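Glycerol kinase, putative (Plasmodium falciparum, PDB 2W40) probably catalyses the ATP-dependent phosphorylation of glycerol to sn-glycerol 3-phosphate, as expected of an FGGY-family kinase of the sugar kinase/Hsp70/actin superfamily. Local coordinates at residues W44-P49 with D107-E112; N101-L106 with A140-W145; T132-Y137 with R189-D194; V349-G354 with S362-S367. One frame throughout, in Å; residues are numbered along the deposited sequence. Where two conformers were deposited one is given.

Contact 1: W44-P49 with D107-E112. With EDO (1,2-ethanediol), chain B.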
# COMPACT_ATOMS: atom_id res chain seq x y z
N TRP C 44 5.77 -17.84 4.68
CA TRP C 44 5.35 -18.99 5.48
C TRP C 44 3.87 -18.79 5.80
O TRP C 44 3.41 -17.67 6.08
CB TRP C 44 6.11 -19.01 6.79
CG TRP C 44 7.51 -19.46 6.63
CD1 TRP C 44 8.32 -19.29 5.53
CD2 TRP C 44 8.21 -20.31 7.52
NE1 TRP C 44 9.54 -19.92 5.74
CE2 TRP C 44 9.48 -20.58 6.94
CE3 TRP C 44 7.91 -20.87 8.77
CZ2 TRP C 44 10.40 -21.38 7.57
CZ3 TRP C 44 8.88 -21.64 9.40
CH2 TRP C 44 10.10 -21.92 8.77
N TYR C 45 3.13 -19.91 5.78
CA TYR C 45 1.70 -19.91 6.08
C TYR C 45 1.40 -21.29 6.65
O TYR C 45 1.46 -22.32 5.95
CB TYR C 45 0.87 -19.63 4.84
CG TYR C 45 -0.48 -19.00 5.07
CD1 TYR C 45 -0.90 -17.82 4.44
CD2 TYR C 45 -1.38 -19.62 5.93
CE1 TYR C 45 -2.25 -17.33 4.61
CE2 TYR C 45 -2.68 -19.17 6.13
CZ TYR C 45 -3.11 -18.02 5.44
OH TYR C 45 -4.34 -17.52 5.59
N GLU C 46 1.06 -21.28 7.95
CA GLU C 46 0.77 -22.48 8.69
C GLU C 46 -0.56 -22.41 9.50
O GLU C 46 -1.08 -21.32 9.88
CB GLU C 46 1.89 -22.74 9.69
CG GLU C 46 3.25 -22.92 9.06
CD GLU C 46 4.45 -23.18 10.00
OE1 GLU C 46 4.32 -23.21 11.22
OE2 GLU C 46 5.56 -23.31 9.44
N HIS C 47 -1.09 -23.60 9.77
CA HIS C 47 -2.22 -23.76 10.71
C HIS C 47 -1.76 -24.74 11.82
O HIS C 47 -1.01 -25.68 11.59
CB HIS C 47 -3.43 -24.37 10.03
CG HIS C 47 -4.08 -23.49 8.98
ND1 HIS C 47 -4.78 -24.01 7.90
CD2 HIS C 47 -4.17 -22.13 8.85
CE1 HIS C 47 -5.22 -23.03 7.14
NE2 HIS C 47 -4.87 -21.87 7.69
N ASP C 48 -2.35 -24.63 13.00
CA ASP C 48 -2.20 -25.56 14.10
C ASP C 48 -3.22 -26.68 13.92
O ASP C 48 -4.40 -26.42 14.01
CB ASP C 48 -2.51 -24.82 15.43
CG ASP C 48 -2.39 -25.69 16.64
OD1 ASP C 48 -2.41 -26.94 16.46
OD2 ASP C 48 -2.30 -25.10 17.78
N PRO C 49 -2.79 -27.90 13.62
CA PRO C 49 -3.79 -28.97 13.37
C PRO C 49 -4.64 -29.38 14.56
O PRO C 49 -5.73 -29.93 14.34
CB PRO C 49 -2.92 -30.19 12.91
CG PRO C 49 -1.64 -29.72 12.84
CD PRO C 49 -1.43 -28.45 13.50
N ASP C 107 1.21 -21.20 1.46
CA ASP C 107 2.62 -21.11 1.84
C ASP C 107 3.44 -21.13 0.55
O ASP C 107 3.19 -21.90 -0.34
CB ASP C 107 2.99 -22.31 2.73
CG ASP C 107 4.39 -22.24 3.31
OD1 ASP C 107 4.55 -21.87 4.51
OD2 ASP C 107 5.30 -22.55 2.51
N THR C 108 4.48 -20.32 0.54
CA THR C 108 5.38 -20.28 -0.62
C THR C 108 6.87 -20.41 -0.30
O THR C 108 7.74 -20.02 -1.11
CB THR C 108 5.19 -18.92 -1.37
OG1 THR C 108 5.37 -17.80 -0.49
CG2 THR C 108 3.83 -18.86 -2.05
N ARG C 109 7.20 -21.00 0.86
CA ARG C 109 8.58 -21.14 1.29
C ARG C 109 9.35 -22.02 0.33
O ARG C 109 10.62 -22.01 0.36
CB ARG C 109 8.67 -21.74 2.73
CG ARG C 109 8.62 -23.21 2.85
CD ARG C 109 8.37 -23.71 4.27
NE ARG C 109 7.17 -23.28 4.91
CZ ARG C 109 6.94 -23.43 6.19
NH1 ARG C 109 7.86 -23.98 7.00
NH2 ARG C 109 5.84 -22.99 6.70
N VAL C 110 8.62 -22.86 -0.44
CA VAL C 110 9.32 -23.79 -1.32
C VAL C 110 9.69 -23.21 -2.68
O VAL C 110 10.11 -23.99 -3.60
CB VAL C 110 8.49 -25.10 -1.47
CG1 VAL C 110 8.21 -25.77 -0.06
CG2 VAL C 110 7.16 -24.81 -2.22
N GLU C 111 9.53 -21.90 -2.84
CA GLU C 111 9.87 -21.22 -4.12
C GLU C 111 11.24 -21.66 -4.62
O GLU C 111 11.40 -22.03 -5.75
CB GLU C 111 9.81 -19.70 -3.92
CG GLU C 111 10.23 -18.81 -5.13
CD GLU C 111 10.25 -17.27 -4.80
OE1 GLU C 111 9.83 -16.80 -3.68
OE2 GLU C 111 10.67 -16.50 -5.69
N GLU C 112 12.24 -21.58 -3.74
CA GLU C 112 13.63 -21.93 -4.13
C GLU C 112 13.78 -23.39 -4.64
O GLU C 112 14.38 -23.64 -5.72
CB GLU C 112 14.64 -21.58 -3.01
CG GLU C 112 16.04 -22.12 -3.30
CD GLU C 112 17.11 -21.73 -2.26
OE1 GLU C 112 16.78 -21.39 -1.09
OE2 GLU C 112 18.30 -21.83 -2.63
C1 EDO B . 8.94 -23.81 12.98
O1 EDO B . 9.75 -24.13 11.72
C2 EDO B . 7.52 -23.14 13.14
O2 EDO B . 6.26 -23.99 13.00
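A single guanidinium, that of Arg109, is gripped in its plane by two carboxylates and covered on one face by the indole of Trp44. This cation-pi stack and salt-bridge network, in the N-terminal FGGY domain, fixes the turn before helix 111-118 against strand 46-47 and the residues just before it. Arg109 CZ lies 3.8 Å from the centroid of the six-membered ring of Trp44, and the two planes are only 17° apart. At the guanidinium rim, Arg109 NH2 gives a nearly straight hydrogen bond to Glu46 OE2 (2.8 Å, 173°), using the lone pair that faces away from OE1. The extended chain of Glu46 carries its carboxylate almost coplanar with the guanidinium. Asp107 takes the other part of the rim side-on: Arg109 NH2 reaches OD1 at 2.8 Å, while NE contacts both oxygens. The backbone N of Arg109 also donates to Asp107 OD2, an Asx turn, and approaches from the face opposite NE. With so many donors around them, the carboxylates are probably held in the charged state. Tyr100 OH bonds to both Arg109 NH1 and Glu46 OE2, and Trp145 offers Arg109 a second cation-pi partner. A 1,2-ethanediol, probably from the crystallisation liquor, donates through O2 to Glu46 OE1. Asp107 also ties the segments directly: its OD1 accepts from the backbone N of Tyr45 over 2.7 Å, 31° out of the carboxylate plane.

Contact 2: N101-L106 with A140-W145. With EDO (1,2-ethanediol), chain D.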
# COMPACT_ATOMS: atom_id res chain seq x y z
N ASN C 101 3.45 -28.26 12.23
CA ASN C 101 2.18 -27.60 11.85
C ASN C 101 1.71 -28.04 10.48
O ASN C 101 2.48 -28.49 9.65
CB ASN C 101 2.30 -26.09 11.86
CG ASN C 101 2.15 -25.43 13.26
OD1 ASN C 101 2.62 -24.26 13.46
ND2 ASN C 101 1.63 -26.11 14.20
N ALA C 102 0.44 -27.80 10.18
CA ALA C 102 -0.01 -27.86 8.80
C ALA C 102 0.74 -26.74 8.03
O ALA C 102 0.78 -25.63 8.46
CB ALA C 102 -1.54 -27.69 8.69
N ILE C 103 1.25 -27.05 6.81
CA ILE C 103 1.74 -26.08 5.88
C ILE C 103 0.66 -25.88 4.81
O ILE C 103 0.24 -26.84 4.13
CB ILE C 103 3.06 -26.48 5.20
CG1 ILE C 103 4.17 -26.65 6.29
CG2 ILE C 103 3.50 -25.35 4.24
CD1 ILE C 103 5.52 -27.14 5.77
N VAL C 104 0.14 -24.64 4.79
CA VAL C 104 -1.11 -24.32 4.06
C VAL C 104 -0.81 -24.20 2.59
O VAL C 104 0.36 -23.91 2.15
CB VAL C 104 -1.79 -23.05 4.69
CG1 VAL C 104 -3.11 -22.69 4.09
CG2 VAL C 104 -2.03 -23.28 6.20
N TRP C 105 -1.86 -24.35 1.80
CA TRP C 105 -1.77 -24.18 0.31
C TRP C 105 -1.10 -22.85 -0.07
O TRP C 105 -0.52 -22.73 -1.10
CB TRP C 105 -3.14 -24.45 -0.31
CG TRP C 105 -4.22 -23.50 0.09
CD1 TRP C 105 -5.08 -23.67 1.12
CD2 TRP C 105 -4.63 -22.29 -0.60
NE1 TRP C 105 -6.01 -22.64 1.13
CE2 TRP C 105 -5.76 -21.78 0.11
CE3 TRP C 105 -4.23 -21.65 -1.79
CZ2 TRP C 105 -6.42 -20.56 -0.32
CZ3 TRP C 105 -4.88 -20.52 -2.20
CH2 TRP C 105 -5.96 -19.98 -1.47
N LEU C 106 -1.43 -21.81 0.66
CA LEU C 106 -0.91 -20.43 0.47
C LEU C 106 0.59 -20.22 0.81
O LEU C 106 1.16 -19.17 0.44
CB LEU C 106 -1.74 -19.43 1.27
CG LEU C 106 -3.11 -19.03 0.69
CD1 LEU C 106 -3.97 -18.28 1.78
CD2 LEU C 106 -2.91 -18.17 -0.65
N ALA C 140 3.22 -31.60 -2.61
CA ALA C 140 4.48 -32.40 -2.72
C ALA C 140 5.73 -31.59 -2.27
O ALA C 140 6.56 -32.12 -1.53
CB ALA C 140 4.72 -32.88 -4.13
N PHE C 141 5.86 -30.36 -2.72
CA PHE C 141 7.11 -29.62 -2.32
C PHE C 141 7.13 -29.24 -0.87
O PHE C 141 8.20 -29.14 -0.27
CB PHE C 141 7.36 -28.37 -3.17
CG PHE C 141 7.96 -28.67 -4.52
CD1 PHE C 141 9.33 -28.73 -4.66
CD2 PHE C 141 7.18 -28.90 -5.63
CE1 PHE C 141 9.96 -29.03 -5.86
CE2 PHE C 141 7.80 -29.19 -6.85
CZ PHE C 141 9.20 -29.25 -6.95
N LYS C 142 5.95 -29.09 -0.27
CA LYS C 142 5.86 -28.93 1.21
C LYS C 142 6.29 -30.19 1.96
O LYS C 142 6.98 -30.10 2.99
CB LYS C 142 4.44 -28.49 1.52
CG LYS C 142 4.36 -27.11 0.94
CD LYS C 142 3.34 -27.02 -0.08
CE LYS C 142 2.10 -26.40 0.36
NZ LYS C 142 1.98 -25.09 -0.28
N ILE C 143 5.92 -31.33 1.44
CA ILE C 143 6.29 -32.56 2.07
C ILE C 143 7.84 -32.64 1.97
O ILE C 143 8.51 -33.04 2.91
CB ILE C 143 5.64 -33.72 1.33
CG1 ILE C 143 4.07 -33.74 1.54
CG2 ILE C 143 6.26 -35.07 1.77
CD1 ILE C 143 3.24 -34.62 0.46
N LEU C 144 8.36 -32.41 0.74
CA LEU C 144 9.80 -32.41 0.52
C LEU C 144 10.53 -31.47 1.48
O LEU C 144 11.55 -31.84 2.12
CB LEU C 144 10.13 -32.10 -0.90
CG LEU C 144 11.66 -32.08 -1.27
CD1 LEU C 144 12.35 -33.40 -0.99
CD2 LEU C 144 11.79 -31.65 -2.76
N TRP C 145 10.06 -30.28 1.63
CA TRP C 145 10.65 -29.36 2.54
C TRP C 145 10.71 -29.92 3.96
O TRP C 145 11.74 -29.82 4.66
CB TRP C 145 9.87 -28.05 2.56
CG TRP C 145 10.53 -26.97 3.37
CD1 TRP C 145 11.41 -26.02 2.90
CD2 TRP C 145 10.39 -26.71 4.76
NE1 TRP C 145 11.77 -25.19 3.93
CE2 TRP C 145 11.21 -25.62 5.07
CE3 TRP C 145 9.67 -27.33 5.78
CZ2 TRP C 145 11.27 -25.08 6.35
CZ3 TRP C 145 9.75 -26.80 7.05
CH2 TRP C 145 10.59 -25.72 7.32
C1 EDO D . 3.00 -15.93 4.12
O1 EDO D . 3.91 -14.66 4.26
C2 EDO D . 2.19 -16.46 2.83
O2 EDO D . 2.58 -17.33 1.68
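Three successive bends in the Lys142 side chain, at chi2 (120°), chi3 (102°) and chi4, all away from the usual staggered values, curl it from helix 140-149 to the backbone that follows strand 102-103. Ile103, with CG2 anti to its own N and CG1 beside it, turns both branches to the helix. CG2 packs on Lys142 CG at 3.8 Å, so the aliphatic part of the lysine lies against the strand before its amine reaches a polar partner. Ile103 CD1 continues past it to Trp145 CE3, 4.2 Å away, the two side chains crossing at about a right angle.

The buried ammonium is met by main-chain oxygens. Lys142 NZ donates to Val104 O at 3.1 Å, from a direction tilted 30° from the carbonyl plane, and to Thr136 O, its strongest polar partner. Two carbonyls thus tie the lysine to separate loops and would partly offset the cost of burying its charge. Further along, Leu106 O accepts from O2 of a 1,2-ethanediol at 2.6 Å, and Leu106 packs on Phe373 of the second subunit. The side chain of Trp105, two residues past Ile103, comes within about 4 Å (nearest atoms) of bound glycerol. The helix therefore backs a segment that carries a neighbour of the site, an example of strand-to-helix packing in the N-terminal FGGY domain.

Contact 3: T132-Y137 with R189-D194. With EDO (1,2-ethanediol), chain E.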
# COMPACT_ATOMS: atom_id res chain seq x y z
N THR C 132 -0.48 -31.05 -13.48
CA THR C 132 0.12 -29.77 -13.17
C THR C 132 1.65 -29.81 -13.40
O THR C 132 2.23 -30.88 -13.38
CB THR C 132 -0.12 -29.38 -11.62
OG1 THR C 132 0.22 -28.01 -11.40
CG2 THR C 132 0.57 -30.42 -10.67
N TYR C 133 2.18 -28.61 -13.62
CA TYR C 133 3.65 -28.40 -13.48
C TYR C 133 4.01 -28.28 -12.00
O TYR C 133 3.12 -28.15 -11.16
CB TYR C 133 4.04 -27.15 -14.20
CG TYR C 133 3.76 -27.06 -15.68
CD1 TYR C 133 3.94 -28.11 -16.49
CD2 TYR C 133 3.26 -25.93 -16.22
CE1 TYR C 133 3.82 -28.03 -17.86
CE2 TYR C 133 2.99 -25.86 -17.58
CZ TYR C 133 3.32 -26.95 -18.40
OH TYR C 133 3.09 -26.90 -19.80
N PHE C 134 5.29 -28.42 -11.65
CA PHE C 134 5.76 -28.10 -10.30
C PHE C 134 5.30 -26.69 -9.98
O PHE C 134 5.42 -25.76 -10.80
CB PHE C 134 7.31 -28.13 -10.23
CG PHE C 134 7.94 -29.52 -10.36
CD1 PHE C 134 7.25 -30.72 -10.10
CD2 PHE C 134 9.26 -29.65 -10.77
CE1 PHE C 134 7.87 -32.00 -10.22
CE2 PHE C 134 9.82 -30.95 -10.90
CZ PHE C 134 9.18 -32.07 -10.56
N ASN C 135 4.90 -26.51 -8.72
CA ASN C 135 4.51 -25.23 -8.20
C ASN C 135 4.65 -25.20 -6.68
O ASN C 135 4.96 -26.21 -6.09
CB ASN C 135 3.09 -24.89 -8.70
CG ASN C 135 2.06 -25.89 -8.25
OD1 ASN C 135 2.07 -26.31 -7.03
ND2 ASN C 135 1.10 -26.23 -9.16
N THR C 136 4.40 -24.04 -6.10
CA THR C 136 4.50 -23.88 -4.65
C THR C 136 3.23 -24.24 -3.91
O THR C 136 3.19 -24.16 -2.65
CB THR C 136 4.89 -22.45 -4.23
OG1 THR C 136 3.84 -21.61 -4.69
CG2 THR C 136 6.22 -21.99 -4.90
N TYR C 137 2.22 -24.61 -4.70
CA TYR C 137 0.77 -24.64 -4.30
C TYR C 137 0.38 -26.07 -3.81
O TYR C 137 -0.25 -26.22 -2.73
CB TYR C 137 -0.00 -24.24 -5.56
CG TYR C 137 -1.51 -24.31 -5.51
CD1 TYR C 137 -2.23 -24.07 -4.31
CD2 TYR C 137 -2.20 -24.48 -6.65
CE1 TYR C 137 -3.68 -24.09 -4.34
CE2 TYR C 137 -3.58 -24.55 -6.66
CZ TYR C 137 -4.31 -24.30 -5.52
OH TYR C 137 -5.70 -24.35 -5.61
N ARG C 189 -4.45 -33.23 -5.72
CA ARG C 189 -3.93 -31.94 -5.33
C ARG C 189 -2.55 -32.03 -4.67
O ARG C 189 -2.01 -31.09 -4.08
CB ARG C 189 -4.88 -31.23 -4.40
CG ARG C 189 -6.29 -31.20 -4.93
CD ARG C 189 -6.42 -30.61 -6.32
NE ARG C 189 -6.08 -29.18 -6.35
CZ ARG C 189 -6.44 -28.29 -7.27
NH1 ARG C 189 -7.08 -28.65 -8.39
NH2 ARG C 189 -6.17 -27.01 -7.09
N THR C 190 -2.01 -33.23 -4.73
CA THR C 190 -0.78 -33.54 -3.97
C THR C 190 0.53 -33.49 -4.82
O THR C 190 1.64 -33.36 -4.22
CB THR C 190 -0.89 -34.98 -3.35
OG1 THR C 190 -0.93 -35.94 -4.40
CG2 THR C 190 -2.00 -35.15 -2.29
N LEU C 191 0.40 -33.65 -6.15
CA LEU C 191 1.52 -33.77 -7.10
C LEU C 191 2.12 -35.20 -7.04
O LEU C 191 3.19 -35.45 -7.57
CB LEU C 191 2.57 -32.70 -6.93
CG LEU C 191 2.72 -31.66 -8.01
CD1 LEU C 191 3.60 -30.41 -7.60
CD2 LEU C 191 3.25 -32.33 -9.17
N LEU C 192 1.42 -36.12 -6.29
CA LEU C 192 1.84 -37.51 -6.10
C LEU C 192 0.97 -38.56 -6.81
O LEU C 192 1.35 -39.75 -6.81
CB LEU C 192 1.98 -37.89 -4.64
CG LEU C 192 2.81 -36.96 -3.82
CD1 LEU C 192 2.64 -37.42 -2.36
CD2 LEU C 192 4.26 -36.95 -4.31
N MET C 193 -0.23 -38.16 -7.30
CA MET C 193 -1.13 -39.12 -7.88
C MET C 193 -1.02 -39.07 -9.41
O MET C 193 -0.95 -37.98 -9.97
CB MET C 193 -2.55 -38.76 -7.50
CG MET C 193 -3.55 -39.86 -7.82
SD MET C 193 -5.29 -39.38 -7.63
CE MET C 193 -5.57 -38.45 -9.19
N ASP C 194 -1.13 -40.22 -10.05
CA ASP C 194 -1.26 -40.38 -11.50
C ASP C 194 -2.70 -39.95 -11.86
O ASP C 194 -3.68 -40.58 -11.39
CB ASP C 194 -1.00 -41.79 -11.91
CG ASP C 194 -1.02 -41.95 -13.47
OD1 ASP C 194 -1.93 -41.44 -14.15
OD2 ASP C 194 -0.11 -42.67 -14.00
C1 EDO E . -0.44 -26.53 -16.02
O1 EDO E . -0.98 -25.82 -17.16
C2 EDO E . -0.20 -25.61 -14.85
O2 EDO E . 0.33 -26.30 -13.80
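Tyr137, which binds glycerol in this FGGY kinase, stands at the end of loop 132-137, and loop 189-194 packs against that loop through a polar pair at one end and an apolar cluster at the other. At the polar end Tyr137 OH, hydrogen-bonded to O3 of the bound glycerol, also faces Arg189. The arginine chain, folded back at chi2 (-54°) and chi3 (-66°), presents Arg189 NH2 to Tyr137 OH at 3.1 Å. The bond is weak and bent, 120° at the hydrogen, and through it Arg189 may count as a second-shell neighbour of the glycerol. Ring and guanidinium stand almost perpendicular, with the phenol at the guanidinium edge. Stronger partners hold the arginine in place: NE forms a salt bridge with Glu86 and NH1 another with Glu308.

At the apolar end Leu191 reaches across to Thr132, whose CG2 lies 3.6 Å from both CG and CD2 of the leucine. The other branch, CD1, rests 4.2 Å from Phe134 CA, while CD2 comes to the edge of the Phe134 ring. Each loop is braced by its own side-chain turn. Asn135 OD1 accepts from Tyr137 N at 2.9 Å, an Asx turn that holds the backbone N of Tyr137, and Thr190 OG1 accepts from Leu192 N, an ST turn. Tyr133 N donates to O2 of a 1,2-ethanediol at 3.0 Å.

Helices 123-130 and 140-149 both touch the contact: Leu191 meets Thr130 of the first and Ala140 of the second, and Phe134 extends to helix 111-118 and meets Phe141 of helix 140-149 edge-to-face.

Contact 4: V349-G354 with S362-S367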
# COMPACT_ATOMS: atom_id res chain seq x y z
N VAL C 349 -1.87 -5.24 -7.38
CA VAL C 349 -1.63 -6.56 -7.91
C VAL C 349 -1.57 -7.47 -6.69
O VAL C 349 -0.59 -7.42 -5.99
CB VAL C 349 -0.35 -6.65 -8.79
CG1 VAL C 349 -0.10 -8.09 -9.24
CG2 VAL C 349 -0.39 -5.66 -9.93
N PRO C 350 -2.67 -8.22 -6.37
CA PRO C 350 -2.81 -8.91 -5.08
C PRO C 350 -2.05 -10.28 -5.20
O PRO C 350 -2.59 -11.31 -5.78
CB PRO C 350 -4.35 -9.14 -4.94
CG PRO C 350 -4.98 -8.45 -6.13
CD PRO C 350 -3.86 -8.44 -7.18
N ALA C 351 -0.78 -10.22 -4.86
CA ALA C 351 0.21 -11.34 -5.16
C ALA C 351 0.98 -11.64 -3.87
O ALA C 351 2.15 -11.89 -3.89
CB ALA C 351 1.14 -11.06 -6.33
N PHE C 352 0.26 -11.64 -2.75
CA PHE C 352 0.93 -11.81 -1.46
C PHE C 352 1.67 -13.15 -1.40
O PHE C 352 2.74 -13.25 -0.75
CB PHE C 352 -0.00 -11.72 -0.30
CG PHE C 352 -0.62 -10.40 -0.08
CD1 PHE C 352 0.06 -9.40 0.56
CD2 PHE C 352 -1.94 -10.12 -0.56
CE1 PHE C 352 -0.49 -8.19 0.77
CE2 PHE C 352 -2.47 -8.94 -0.36
CZ PHE C 352 -1.74 -7.95 0.28
N SER C 353 1.09 -14.18 -2.02
CA SER C 353 1.77 -15.51 -2.14
C SER C 353 2.14 -15.83 -3.58
O SER C 353 2.09 -16.96 -4.00
CB SER C 353 0.99 -16.54 -1.40
OG SER C 353 -0.17 -16.75 -2.01
N GLY C 354 2.54 -14.82 -4.35
CA GLY C 354 2.83 -15.04 -5.77
C GLY C 354 1.54 -14.94 -6.58
O GLY C 354 0.44 -14.67 -6.08
N SER C 362 5.86 -17.36 -8.82
CA SER C 362 6.01 -17.41 -7.37
C SER C 362 6.92 -16.25 -6.86
O SER C 362 6.99 -16.06 -5.68
CB SER C 362 6.76 -18.75 -6.95
OG SER C 362 8.01 -18.90 -7.63
N ASP C 363 7.66 -15.63 -7.79
CA ASP C 363 8.50 -14.43 -7.51
C ASP C 363 7.71 -13.12 -7.41
O ASP C 363 8.21 -12.12 -6.91
CB ASP C 363 9.61 -14.29 -8.55
CG ASP C 363 9.12 -14.21 -9.96
OD1 ASP C 363 8.09 -14.81 -10.37
OD2 ASP C 363 9.91 -13.61 -10.75
N ALA C 364 6.45 -13.12 -7.83
CA ALA C 364 5.57 -11.96 -7.66
C ALA C 364 5.34 -11.70 -6.18
O ALA C 364 5.12 -12.62 -5.42
CB ALA C 364 4.25 -12.17 -8.39
N ARG C 365 5.21 -10.42 -5.84
CA ARG C 365 4.79 -10.01 -4.50
C ARG C 365 3.69 -8.99 -4.65
O ARG C 365 3.52 -8.37 -5.74
CB ARG C 365 5.99 -9.43 -3.76
CG ARG C 365 7.17 -10.37 -3.58
CD ARG C 365 6.83 -11.45 -2.68
NE ARG C 365 8.03 -12.26 -2.45
CZ ARG C 365 8.34 -13.38 -3.09
NH1 ARG C 365 7.50 -13.89 -3.93
NH2 ARG C 365 9.46 -14.04 -2.81
N ALA C 366 2.93 -8.74 -3.60
CA ALA C 366 1.80 -7.81 -3.68
C ALA C 366 2.36 -6.41 -3.81
O ALA C 366 3.32 -6.01 -3.14
CB ALA C 366 0.87 -7.94 -2.46
N SER C 367 1.79 -5.65 -4.77
CA SER C 367 2.31 -4.34 -5.20
C SER C 367 1.13 -3.39 -5.38
O SER C 367 0.08 -3.77 -5.85
CB SER C 367 2.98 -4.50 -6.55
OG SER C 367 3.96 -5.54 -6.41
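Phe352 and Ala366 meet as a methyl group centred on a ring. Ala366 CB sits 3.5 Å from the Phe352 ring centroid and 15° off its normal, a CH-pi contact in which CD1 and CE1 are the nearest ring carbons. Although the CA-CB bond of Phe352 leads away from segment 362-367, CG lies beside the backbone N (chi1 -66°), and this swings the ring back to lie flat across the methyl. One residue earlier in the loop, Ala351 turns its CB toward Ala364 CB, 3.9 Å away.

In Arg365, CG lies beside the backbone N and the chain then bends at chi2 (-67°), curling back over its own loop. Arg365 NH1 then donates to Ser362 O at 2.8 Å in the guanidinium plane and to Ala364 O from well above that carbonyl's plane. One nitrogen thereby clasps two carbonyls, while NH2 forms a salt bridge with Glu111 of the N-terminal domain.

The backbones pair just once in full, Val349 with Ser367, an antiparallel hydrogen-bonded pair: Val349 N to Ser367 O is 2.9 Å, and Ser367 N returns a bond to Val349 O. Beyond it the chain leaves the sheet through an inverse gamma turn centred on Pro350 and a type I turn from Ala351 to Gly354. Ala366 pairs antiparallel with a strand of the second subunit, and Phe352 meets Phe373 of that subunit, so this short two-stranded hairpin-like connection in the C-terminal FGGY domain forms part of a sheet continued across the dimer interface.

In the fold
From the N terminus, residues 44-49 close on 107-112 in contact 1, a loop that takes in helix 49-70 and strands 74-83 and 88-92. Contact 2 opens within that loop, at 101-106, and closes beyond it at 140-145, so the two cross; strands 46-47 and 102-103 are neighbours in one small sheet. Contact 3 crosses contact 2 in turn, opening at 132-137 and closing at 189-194, and the two touch. All three belong to the N-terminal FGGY domain. Contact 4 follows in series as a short local closure in the C-terminal FGGY domain, and it touches the others between the two domains, most firmly where Arg365 meets Glu111.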